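Local coordinates for benzoate transport porin BenP (Acinetobacter baumannii AB307-0294, PDB 5DL8), which forms an OprD-family beta barrel in the outer membrane and probably lets small solutes, perhaps including benzoate, pass into the periplasm, at residues M62-L67 with D71-I76; S55-S60 with E132-L137; T311-E316 with K341-H346. All coordinates share one frame; numbering follows the deposited sequence.

Interaction 1. Residues M62-L67 with D71-I76; sequences MHDTPL and DKPITI
This is a beta hairpin at one end of the OprD-type barrel, where strand 47-65 hands over to strand 72-87 through a short connection. H63 and I76 form an antiparallel hydrogen-bonded pair and bond twice, H63 N to I76 O at 2.7 Å and I76 N to H63 O at 2.9 Å. D64 and T75 follow as a non-hydrogen-bonded pair with their side chains on the other face. The ladder then loses its register. I74 O still takes T65 N, but I74 N bonds L67 O at 2.8 Å, nearly straight (169° at the hydrogen), instead of the carbonyl of T65; the chain turns its corner at P66 between these two bonds. T65 bonds on both sides of that corner. Its chi1 of 76° sets OG1 between the backbone N and the carbonyl carbon, where the hydroxyl donates to I74 O at 2.9 Å and also accepts from L67 N, closing an ST turn. I74 O is thus gripped twice, by T65 N in the carbonyl plane and by T65 OG1 from well above it. Apolar and mixed contacts flank this ladder. L67 and I74 lie side by side, pointing the same way, and the T65 methyl rests against CG1 of I76. On the face of D64 and T75, D64 OD1 comes to 3.4 Å from P73 CG. I74 and I76 also touch L121 of strand 107-123, while T75 OG1 is hydrogen-bonded to N19, so the N-terminal residues pack here too, consistent with a periplasmic turn. M62, bent at chi2 and chi3, crosses T75 at about a right angle and curls its methyl CE to within 3.5 Å of T75 OG1.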
loop_
_atom_site.group_PDB
_atom_site.type_symbol
_atom_site.label_atom_id
_atom_site.label_comp_id
_atom_site.label_asym_id
_atom_site.label_seq_id
_atom_site.Cartn_x
_atom_site.Cartn_y
_atom_site.Cartn_z
ATOM N N MET A 62 -19.136 17.147 5.993
ATOM C CA MET A 62 -20.064 17.371 4.887
ATOM C C MET A 62 -21.064 18.448 5.287
ATOM O O MET A 62 -21.705 18.394 6.320
ATOM C CB MET A 62 -20.734 16.062 4.446
ATOM C CG MET A 62 -19.780 15.068 3.780
ATOM S SD MET A 62 -18.600 15.647 2.498
ATOM C CE MET A 62 -19.748 15.944 1.130
ATOM N N HIS A 63 -21.186 19.468 4.481
ATOM C CA HIS A 63 -22.072 20.546 4.848
ATOM C C HIS A 63 -23.349 20.434 4.082
ATOM O O HIS A 63 -23.335 20.346 2.880
ATOM C CB HIS A 63 -21.458 21.879 4.518
ATOM C CG HIS A 63 -20.525 22.411 5.556
ATOM N ND1 HIS A 63 -19.201 21.986 5.673
ATOM C CD2 HIS A 63 -20.699 23.400 6.467
ATOM C CE1 HIS A 63 -18.618 22.671 6.640
ATOM N NE2 HIS A 63 -19.505 23.534 7.131
ATOM N N ASP A 64 -24.437 20.471 4.836
ATOM C CA ASP A 64 -25.812 20.658 4.330
ATOM C C ASP A 64 -25.976 21.946 3.464
ATOM O O ASP A 64 -25.837 23.033 3.982
ATOM C CB ASP A 64 -26.864 20.731 5.509
ATOM C CG ASP A 64 -27.179 19.348 6.167
ATOM O OD1 ASP A 64 -26.651 18.302 5.807
ATOM O OD2 ASP A 64 -28.009 19.320 7.072
ATOM N N THR A 65 -26.266 21.798 2.169
ATOM C CA THR A 65 -26.779 22.905 1.332
ATOM C C THR A 65 -28.264 23.056 1.558
ATOM O O THR A 65 -28.924 22.173 2.162
ATOM C CB THR A 65 -26.512 22.725 -0.183
ATOM O OG1 THR A 65 -27.409 21.778 -0.754
ATOM C CG2 THR A 65 -25.063 22.259 -0.406
ATOM N N PRO A 66 -28.811 24.177 1.092
ATOM C CA PRO A 66 -30.274 24.268 1.205
ATOM C C PRO A 66 -31.153 23.350 0.300
ATOM O O PRO A 66 -32.373 23.298 0.528
ATOM C CB PRO A 66 -30.549 25.776 0.956
ATOM C CG PRO A 66 -29.281 26.470 1.289
ATOM C CD PRO A 66 -28.184 25.501 0.875
ATOM N N LEU A 67 -30.572 22.646 -0.688
ATOM C CA LEU A 67 -31.330 21.604 -1.502
ATOM C C LEU A 67 -31.548 20.258 -0.836
ATOM O O LEU A 67 -30.575 19.509 -0.609
ATOM C CB LEU A 67 -30.607 21.251 -2.791
ATOM C CG LEU A 67 -30.960 21.958 -4.096
ATOM C CD1 LEU A 67 -29.735 22.714 -4.612
ATOM C CD2 LEU A 67 -31.504 20.924 -5.105
ATOM N N ASP A 71 -36.255 14.142 1.269
ATOM C CA ASP A 71 -35.814 14.164 2.707
ATOM C C ASP A 71 -34.302 14.072 2.979
ATOM O O ASP A 71 -33.909 14.089 4.153
ATOM C CB ASP A 71 -36.561 13.109 3.580
ATOM C CG ASP A 71 -38.031 13.413 3.729
ATOM O OD1 ASP A 71 -38.445 14.574 3.637
ATOM O OD2 ASP A 71 -38.823 12.497 3.982
ATOM N N LYS A 72 -33.465 14.055 1.930
ATOM C CA LYS A 72 -31.986 14.058 2.055
ATOM C C LYS A 72 -31.315 15.301 1.462
ATOM O O LYS A 72 -31.541 15.627 0.282
ATOM C CB LYS A 72 -31.333 12.855 1.309
ATOM C CG LYS A 72 -32.058 11.551 1.389
ATOM C CD LYS A 72 -31.846 10.988 2.778
ATOM C CE LYS A 72 -32.748 9.779 2.986
ATOM N NZ LYS A 72 -32.355 9.226 4.309
ATOM N N PRO A 73 -30.424 15.946 2.241
ATOM C CA PRO A 73 -29.752 17.102 1.673
ATOM C C PRO A 73 -28.681 16.763 0.639
ATOM O O PRO A 73 -28.023 15.708 0.707
ATOM C CB PRO A 73 -29.128 17.786 2.906
ATOM C CG PRO A 73 -29.066 16.739 3.972
ATOM C CD PRO A 73 -30.243 15.861 3.707
ATOM N N ILE A 74 -28.531 17.631 -0.345
ATOM C CA ILE A 74 -27.284 17.652 -1.131
ATOM C C ILE A 74 -26.241 18.289 -0.238
ATOM O O ILE A 74 -26.556 19.257 0.473
ATOM C CB ILE A 74 -27.425 18.396 -2.497
ATOM C CG1 ILE A 74 -27.974 17.431 -3.554
ATOM C CG2 ILE A 74 -26.073 18.916 -3.013
ATOM C CD1 ILE A 74 -28.737 18.111 -4.699
ATOM N N THR A 75 -25.017 17.759 -0.264
ATOM C CA THR A 75 -23.929 18.147 0.698
ATOM C C THR A 75 -22.652 18.498 -0.048
ATOM O O THR A 75 -22.413 17.968 -1.116
ATOM C CB THR A 75 -23.615 17.078 1.791
ATOM O OG1 THR A 75 -23.209 15.849 1.165
ATOM C CG2 THR A 75 -24.819 16.784 2.651
ATOM N N ILE A 76 -21.887 19.457 0.497
ATOM C CA ILE A 76 -20.569 19.862 -0.047
ATOM C C ILE A 76 -19.483 19.792 1.046
ATOM O O ILE A 76 -19.751 20.047 2.227
ATOM C CB ILE A 76 -20.528 21.295 -0.654
ATOM C CG1 ILE A 76 -21.272 22.297 0.267
ATOM C CG2 ILE A 76 -21.104 21.302 -2.059
ATOM C CD1 ILE A 76 -20.688 23.701 0.288
#

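Interaction 2. Residues S55-S60 with E132-L137; sequences SLFYKS and ELWLDL
F57 and W134 alone carry this contact, an offset edge-to-face (T-shaped) aromatic pair inside the beta barrel. F57 belongs to strand 47-65 of the wall. W134 follows directly on strand 132-133, where the chain leaves regular strand structure and enters the connection to strand 151-153; inward-folded loops that narrow the channel are a feature of the OprD family, and this one is probably of that kind. The backbones stay well apart, with the CA atoms of F57 and W134 separated by 11.2 Å, so the two long side chains must span the gap, and they bury only 68 Å² between them. Both first torsions put CG anti to the carbonyl carbon (F57 chi1 -54°, W134 chi1 -57°), which sends each ring toward the other, and the side chains cross at about a right angle. The phenyl presents an edge to the six-membered ring of the indole, the planes standing at 80° and the centroids 5.7 Å apart. Such a meeting sets the slightly positive C-H rim of one ring against the electron-rich face of the other. S81 of strand 72-87 touches both aromatic side chains, and F57 also touches K27 of strand 25-39; the phenyl thus meets both strands that flank its own, with the indole reaching it from the loop side. Backbone hydrogen bonds to K27 and A80 hold F57 and the adjacent Y58 in the sheet. Just before W134, the E132 carboxylate is hydrogen-bonded to S81 and S151, and D136 O bonds Y304 OH further on. The touching itself is confined to a few ring carbons: F57 CE2 lies 3.8 Å from W134 CH2, with CZ2 of the indole scarcely farther.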
loop_
_atom_site.group_PDB
_atom_site.type_symbol
_atom_site.label_atom_id
_atom_site.label_comp_id
_atom_site.label_asym_id
_atom_site.label_seq_id
_atom_site.Cartn_x
_atom_site.Cartn_y
_atom_site.Cartn_z
ATOM N N SER A 55 3.770 17.144 8.315
ATOM C CA SER A 55 2.613 17.045 7.455
ATOM C C SER A 55 1.336 17.436 8.136
ATOM O O SER A 55 1.199 17.277 9.348
ATOM C CB SER A 55 2.423 15.618 6.959
ATOM O OG SER A 55 3.546 15.144 6.258
ATOM N N LEU A 56 0.404 17.911 7.329
ATOM C CA LEU A 56 -0.916 18.264 7.800
ATOM C C LEU A 56 -2.022 17.838 6.787
ATOM O O LEU A 56 -1.839 17.984 5.562
ATOM C CB LEU A 56 -0.946 19.783 8.017
ATOM C CG LEU A 56 -2.225 20.353 8.652
ATOM C CD1 LEU A 56 -2.423 19.726 10.010
ATOM C CD2 LEU A 56 -2.144 21.856 8.696
ATOM N N PHE A 57 -3.072 17.232 7.315
ATOM C CA PHE A 57 -4.203 16.664 6.534
ATOM C C PHE A 57 -5.534 17.201 7.119
ATOM O O PHE A 57 -5.774 17.206 8.338
ATOM C CB PHE A 57 -4.258 15.110 6.560
ATOM C CG PHE A 57 -2.976 14.469 6.131
ATOM C CD1 PHE A 57 -1.969 14.213 7.073
ATOM C CD2 PHE A 57 -2.725 14.199 4.795
ATOM C CE1 PHE A 57 -0.756 13.665 6.685
ATOM C CE2 PHE A 57 -1.528 13.617 4.399
ATOM C CZ PHE A 57 -0.525 13.396 5.327
ATOM N N TYR A 58 -6.370 17.677 6.226
ATOM C CA TYR A 58 -7.611 18.274 6.568
ATOM C C TYR A 58 -8.729 17.605 5.774
ATOM O O TYR A 58 -8.603 17.410 4.525
ATOM C CB TYR A 58 -7.563 19.743 6.263
ATOM C CG TYR A 58 -8.928 20.407 6.398
ATOM C CD1 TYR A 58 -9.506 20.662 7.670
ATOM C CD2 TYR A 58 -9.661 20.787 5.243
ATOM C CE1 TYR A 58 -10.755 21.277 7.755
ATOM C CE2 TYR A 58 -10.864 21.416 5.343
ATOM C CZ TYR A 58 -11.393 21.650 6.581
ATOM O OH TYR A 58 -12.592 22.217 6.600
ATOM N N LYS A 59 -9.795 17.258 6.505
ATOM C CA LYS A 59 -11.019 16.771 5.912
ATOM C C LYS A 59 -12.216 17.384 6.479
ATOM O O LYS A 59 -12.606 17.038 7.608
ATOM C CB LYS A 59 -11.214 15.327 6.241
ATOM C CG LYS A 59 -10.126 14.431 5.757
ATOM C CD LYS A 59 -10.441 12.996 6.124
ATOM C CE LYS A 59 -11.787 12.634 5.540
ATOM N NZ LYS A 59 -11.828 11.158 5.440
ATOM N N SER A 60 -12.882 18.197 5.692
ATOM C CA SER A 60 -14.097 18.820 6.178
ATOM C C SER A 60 -15.248 17.855 6.504
ATOM O O SER A 60 -15.417 16.796 5.911
ATOM C CB SER A 60 -14.609 19.920 5.239
ATOM O OG SER A 60 -15.306 19.385 4.135
ATOM N N GLU A 132 -7.601 15.265 -5.337
ATOM C CA GLU A 132 -6.676 14.320 -4.699
ATOM C C GLU A 132 -7.536 13.202 -4.066
ATOM O O GLU A 132 -8.442 13.458 -3.313
ATOM C CB GLU A 132 -5.751 15.056 -3.668
ATOM C CG GLU A 132 -4.803 14.158 -2.921
ATOM C CD GLU A 132 -3.825 14.861 -2.006
ATOM O OE1 GLU A 132 -4.259 15.674 -1.140
ATOM O OE2 GLU A 132 -2.615 14.548 -2.131
ATOM N N LEU A 133 -7.130 11.970 -4.306
ATOM C CA LEU A 133 -7.768 10.840 -3.752
ATOM C C LEU A 133 -6.733 9.977 -2.974
ATOM O O LEU A 133 -5.649 9.662 -3.476
ATOM C CB LEU A 133 -8.290 9.992 -4.939
ATOM C CG LEU A 133 -9.112 10.660 -6.042
ATOM C CD1 LEU A 133 -9.540 9.673 -7.131
ATOM C CD2 LEU A 133 -10.327 11.384 -5.401
ATOM N N TRP A 134 -7.131 9.604 -1.765
ATOM C CA TRP A 134 -6.473 8.649 -0.972
ATOM C C TRP A 134 -7.190 7.287 -1.210
ATOM O O TRP A 134 -8.096 6.958 -0.538
ATOM C CB TRP A 134 -6.552 9.017 0.568
ATOM C CG TRP A 134 -5.986 10.341 0.749
ATOM C CD1 TRP A 134 -6.667 11.495 0.697
ATOM C CD2 TRP A 134 -4.551 10.681 0.785
ATOM N NE1 TRP A 134 -5.723 12.573 0.773
ATOM C CE2 TRP A 134 -4.449 12.084 0.825
ATOM C CE3 TRP A 134 -3.381 9.922 0.890
ATOM C CZ2 TRP A 134 -3.198 12.788 0.961
ATOM C CZ3 TRP A 134 -2.083 10.629 0.949
ATOM C CH2 TRP A 134 -2.036 12.058 0.950
ATOM N N LEU A 135 -6.672 6.470 -2.072
ATOM C CA LEU A 135 -7.304 5.200 -2.462
ATOM C C LEU A 135 -6.746 4.092 -1.570
ATOM O O LEU A 135 -5.521 4.077 -1.246
ATOM C CB LEU A 135 -6.952 4.911 -3.925
ATOM C CG LEU A 135 -7.562 5.974 -4.831
ATOM C CD1 LEU A 135 -7.113 5.849 -6.239
ATOM C CD2 LEU A 135 -9.113 6.083 -4.710
ATOM N N ASP A 136 -7.621 3.149 -1.287
ATOM C CA ASP A 136 -7.299 1.972 -0.560
ATOM C C ASP A 136 -7.889 0.765 -1.347
ATOM O O ASP A 136 -8.855 0.174 -0.911
ATOM C CB ASP A 136 -7.910 1.996 0.875
ATOM C CG ASP A 136 -7.492 0.769 1.707
ATOM O OD1 ASP A 136 -6.589 -0.029 1.303
ATOM O OD2 ASP A 136 -8.070 0.592 2.789
ATOM N N LEU A 137 -7.279 0.464 -2.496
ATOM C CA LEU A 137 -7.739 -0.493 -3.478
ATOM C C LEU A 137 -6.608 -1.287 -4.044
ATOM O O LEU A 137 -5.403 -0.904 -3.985
ATOM C CB LEU A 137 -8.378 0.256 -4.646
ATOM C CG LEU A 137 -9.716 0.949 -4.223
ATOM C CD1 LEU A 137 -10.040 2.005 -5.228
ATOM C CD2 LEU A 137 -10.924 0.032 -4.017
#

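Interaction 3. Residues T311-E316 with K341-H346; sequences TGFFKE and KYVYGH
A long loop between barrel strands 278-288 and 319-328 lays one aromatic side chain, F313, against strand 336-349 of the wall. The loop probably folds into the barrel, as in other OprD-family porins, and the F313 side chain is about 9 Å from that of V388, a residue of a calcium site. The contact is a CH-pi interaction: the methyl CG1 of V343 sits over the middle of the F313 ring, 3.4 Å from its centroid and only 9° off the ring normal. V343 CG1 lies anti to the backbone N (chi1 -170°), which aims this methyl at the ring; CB follows behind it, 3.6 Å from F313 CZ. The two side chains approach from opposite directions. The ring's edge meets backbone instead. G345 N lies near the ring plane, 3.9 Å from F313 CE2, and G345 CA is 4.0 Å from CD2, a close approach possible because G345 has no side chain to intervene. Q285 NE2 hydrogen-bonds the carbonyls of both G312 and F313. Around the pair, S320 of strand 319-328 touches both side chains, and E358 and E360 of strand 355-368 line F313 from the strand on the other side of 336-349.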
loop_
_atom_site.group_PDB
_atom_site.type_symbol
_atom_site.label_atom_id
_atom_site.label_comp_id
_atom_site.label_asym_id
_atom_site.label_seq_id
_atom_site.Cartn_x
_atom_site.Cartn_y
_atom_site.Cartn_z
ATOM N N THR A 311 10.080 -7.652 -1.510
ATOM C CA THR A 311 10.517 -8.222 -2.753
ATOM C C THR A 311 9.305 -8.892 -3.532
ATOM O O THR A 311 9.217 -8.807 -4.749
ATOM C CB THR A 311 11.757 -9.159 -2.541
ATOM O OG1 THR A 311 11.491 -10.271 -1.709
ATOM C CG2 THR A 311 12.967 -8.387 -2.018
ATOM N N GLY A 312 8.335 -9.475 -2.820
ATOM C CA GLY A 312 6.970 -9.634 -3.367
ATOM C C GLY A 312 6.481 -11.052 -3.834
ATOM O O GLY A 312 5.281 -11.354 -3.862
ATOM N N PHE A 313 7.495 -11.809 -4.243
ATOM C CA PHE A 313 7.433 -13.163 -4.676
ATOM C C PHE A 313 6.445 -13.251 -5.845
ATOM O O PHE A 313 5.569 -14.111 -5.815
ATOM C CB PHE A 313 7.091 -13.971 -3.440
ATOM C CG PHE A 313 8.188 -13.914 -2.359
ATOM C CD1 PHE A 313 8.318 -12.831 -1.530
ATOM C CD2 PHE A 313 9.095 -14.947 -2.238
ATOM C CE1 PHE A 313 9.345 -12.817 -0.604
ATOM C CE2 PHE A 313 10.059 -14.964 -1.278
ATOM C CZ PHE A 313 10.258 -13.859 -0.503
ATOM N N PHE A 314 6.549 -12.309 -6.801
ATOM C CA PHE A 314 5.569 -12.217 -7.920
ATOM C C PHE A 314 6.234 -12.600 -9.285
ATOM O O PHE A 314 5.761 -12.317 -10.358
ATOM C CB PHE A 314 4.835 -10.825 -7.908
ATOM C CG PHE A 314 5.727 -9.634 -7.876
ATOM C CD1 PHE A 314 6.386 -9.184 -9.042
ATOM C CD2 PHE A 314 5.913 -8.914 -6.686
ATOM C CE1 PHE A 314 7.284 -8.034 -9.002
ATOM C CE2 PHE A 314 6.830 -7.812 -6.615
ATOM C CZ PHE A 314 7.488 -7.344 -7.771
ATOM N N LYS A 315 7.362 -13.254 -9.244
ATOM C CA LYS A 315 8.060 -13.577 -10.447
ATOM C C LYS A 315 7.384 -14.781 -11.178
ATOM O O LYS A 315 6.637 -15.567 -10.590
ATOM C CB LYS A 315 9.573 -13.915 -10.205
ATOM C CG LYS A 315 10.392 -12.829 -9.529
ATOM C CD LYS A 315 11.711 -13.317 -8.888
ATOM C CE LYS A 315 12.344 -12.239 -8.096
ATOM N NZ LYS A 315 11.589 -11.854 -6.871
ATOM N N GLU A 316 7.673 -14.844 -12.469
ATOM C CA GLU A 316 6.987 -15.803 -13.356
ATOM C C GLU A 316 7.135 -17.232 -12.870
ATOM O O GLU A 316 8.242 -17.723 -12.692
ATOM C CB GLU A 316 7.571 -15.720 -14.784
ATOM C CG GLU A 316 7.080 -16.766 -15.766
ATOM C CD GLU A 316 7.663 -16.554 -17.184
ATOM O OE1 GLU A 316 8.229 -15.476 -17.418
ATOM O OE2 GLU A 316 7.533 -17.433 -18.070
ATOM N N LYS A 341 7.963 -12.533 10.142
ATOM C CA LYS A 341 7.422 -13.213 8.911
ATOM C C LYS A 341 8.618 -13.798 8.138
ATOM O O LYS A 341 9.664 -13.181 8.185
ATOM C CB LYS A 341 6.802 -12.212 8.003
ATOM C CG LYS A 341 5.830 -11.350 8.712
ATOM C CD LYS A 341 5.165 -10.385 7.713
ATOM C CE LYS A 341 4.117 -9.494 8.373
ATOM N NZ LYS A 341 3.802 -8.449 7.343
ATOM N N TYR A 342 8.469 -14.977 7.542
ATOM C CA TYR A 342 9.473 -15.674 6.746
ATOM C C TYR A 342 8.775 -16.221 5.453
ATOM O O TYR A 342 7.745 -16.808 5.590
ATOM C CB TYR A 342 10.049 -16.880 7.496
ATOM C CG TYR A 342 11.301 -17.537 6.855
ATOM C CD1 TYR A 342 12.577 -17.012 7.170
ATOM C CD2 TYR A 342 11.255 -18.701 5.995
ATOM C CE1 TYR A 342 13.754 -17.553 6.657
ATOM C CE2 TYR A 342 12.471 -19.289 5.490
ATOM C CZ TYR A 342 13.713 -18.685 5.832
ATOM O OH TYR A 342 15.020 -19.087 5.458
ATOM N N VAL A 343 9.325 -15.990 4.272
ATOM C CA VAL A 343 8.846 -16.475 3.004
ATOM C C VAL A 343 9.967 -17.152 2.248
ATOM O O VAL A 343 11.073 -16.631 2.168
ATOM C CB VAL A 343 8.301 -15.317 2.158
ATOM C CG1 VAL A 343 7.559 -15.731 0.889
ATOM C CG2 VAL A 343 7.319 -14.546 2.950
ATOM N N TYR A 344 9.668 -18.317 1.657
ATOM C CA TYR A 344 10.512 -18.984 0.710
ATOM C C TYR A 344 9.746 -19.072 -0.615
ATOM O O TYR A 344 8.561 -19.363 -0.619
ATOM C CB TYR A 344 10.860 -20.368 1.237
ATOM C CG TYR A 344 11.580 -21.296 0.274
ATOM C CD1 TYR A 344 12.945 -21.256 0.176
ATOM C CD2 TYR A 344 10.899 -22.249 -0.487
ATOM C CE1 TYR A 344 13.644 -22.105 -0.680
ATOM C CE2 TYR A 344 11.604 -23.141 -1.332
ATOM C CZ TYR A 344 12.981 -23.014 -1.437
ATOM O OH TYR A 344 13.761 -23.821 -2.218
ATOM N N GLY A 345 10.442 -18.782 -1.718
ATOM C CA GLY A 345 9.911 -18.815 -3.060
ATOM C C GLY A 345 10.872 -19.634 -3.964
ATOM O O GLY A 345 12.132 -19.592 -3.792
ATOM N N HIS A 346 10.295 -20.420 -4.884
ATOM C CA HIS A 346 11.068 -21.274 -5.827
ATOM C C HIS A 346 10.290 -21.483 -7.094
ATOM O O HIS A 346 9.189 -20.874 -7.232
ATOM C CB HIS A 346 11.439 -22.629 -5.164
ATOM C CG HIS A 346 10.269 -23.543 -4.973
ATOM N ND1 HIS A 346 10.313 -24.877 -5.268
ATOM C CD2 HIS A 346 9.020 -23.308 -4.533
ATOM C CE1 HIS A 346 9.154 -25.425 -4.992
ATOM N NE2 HIS A 346 8.347 -24.488 -4.567
#

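How the interactions relate
Interactions 1 and 2 draw on the same strand, 47-65: interaction 1 pairs its end with the next strand in the sheet, whereas interaction 2 uses its middle to meet a more distant part of the chain. Interaction 3 lies across the chain's centre from both, about 49 Å from interaction 1 and 31 Å from interaction 2, centre to centre. It is the buried one; the others are surface contacts. Chemistry follows place. The hairpin is built from backbone and hydroxyl hydrogen bonds, while the other two join barrel wall to non-strand segments through an aromatic side chain, by a ring edge in interaction 2 and by a methyl over a ring face in interaction 3.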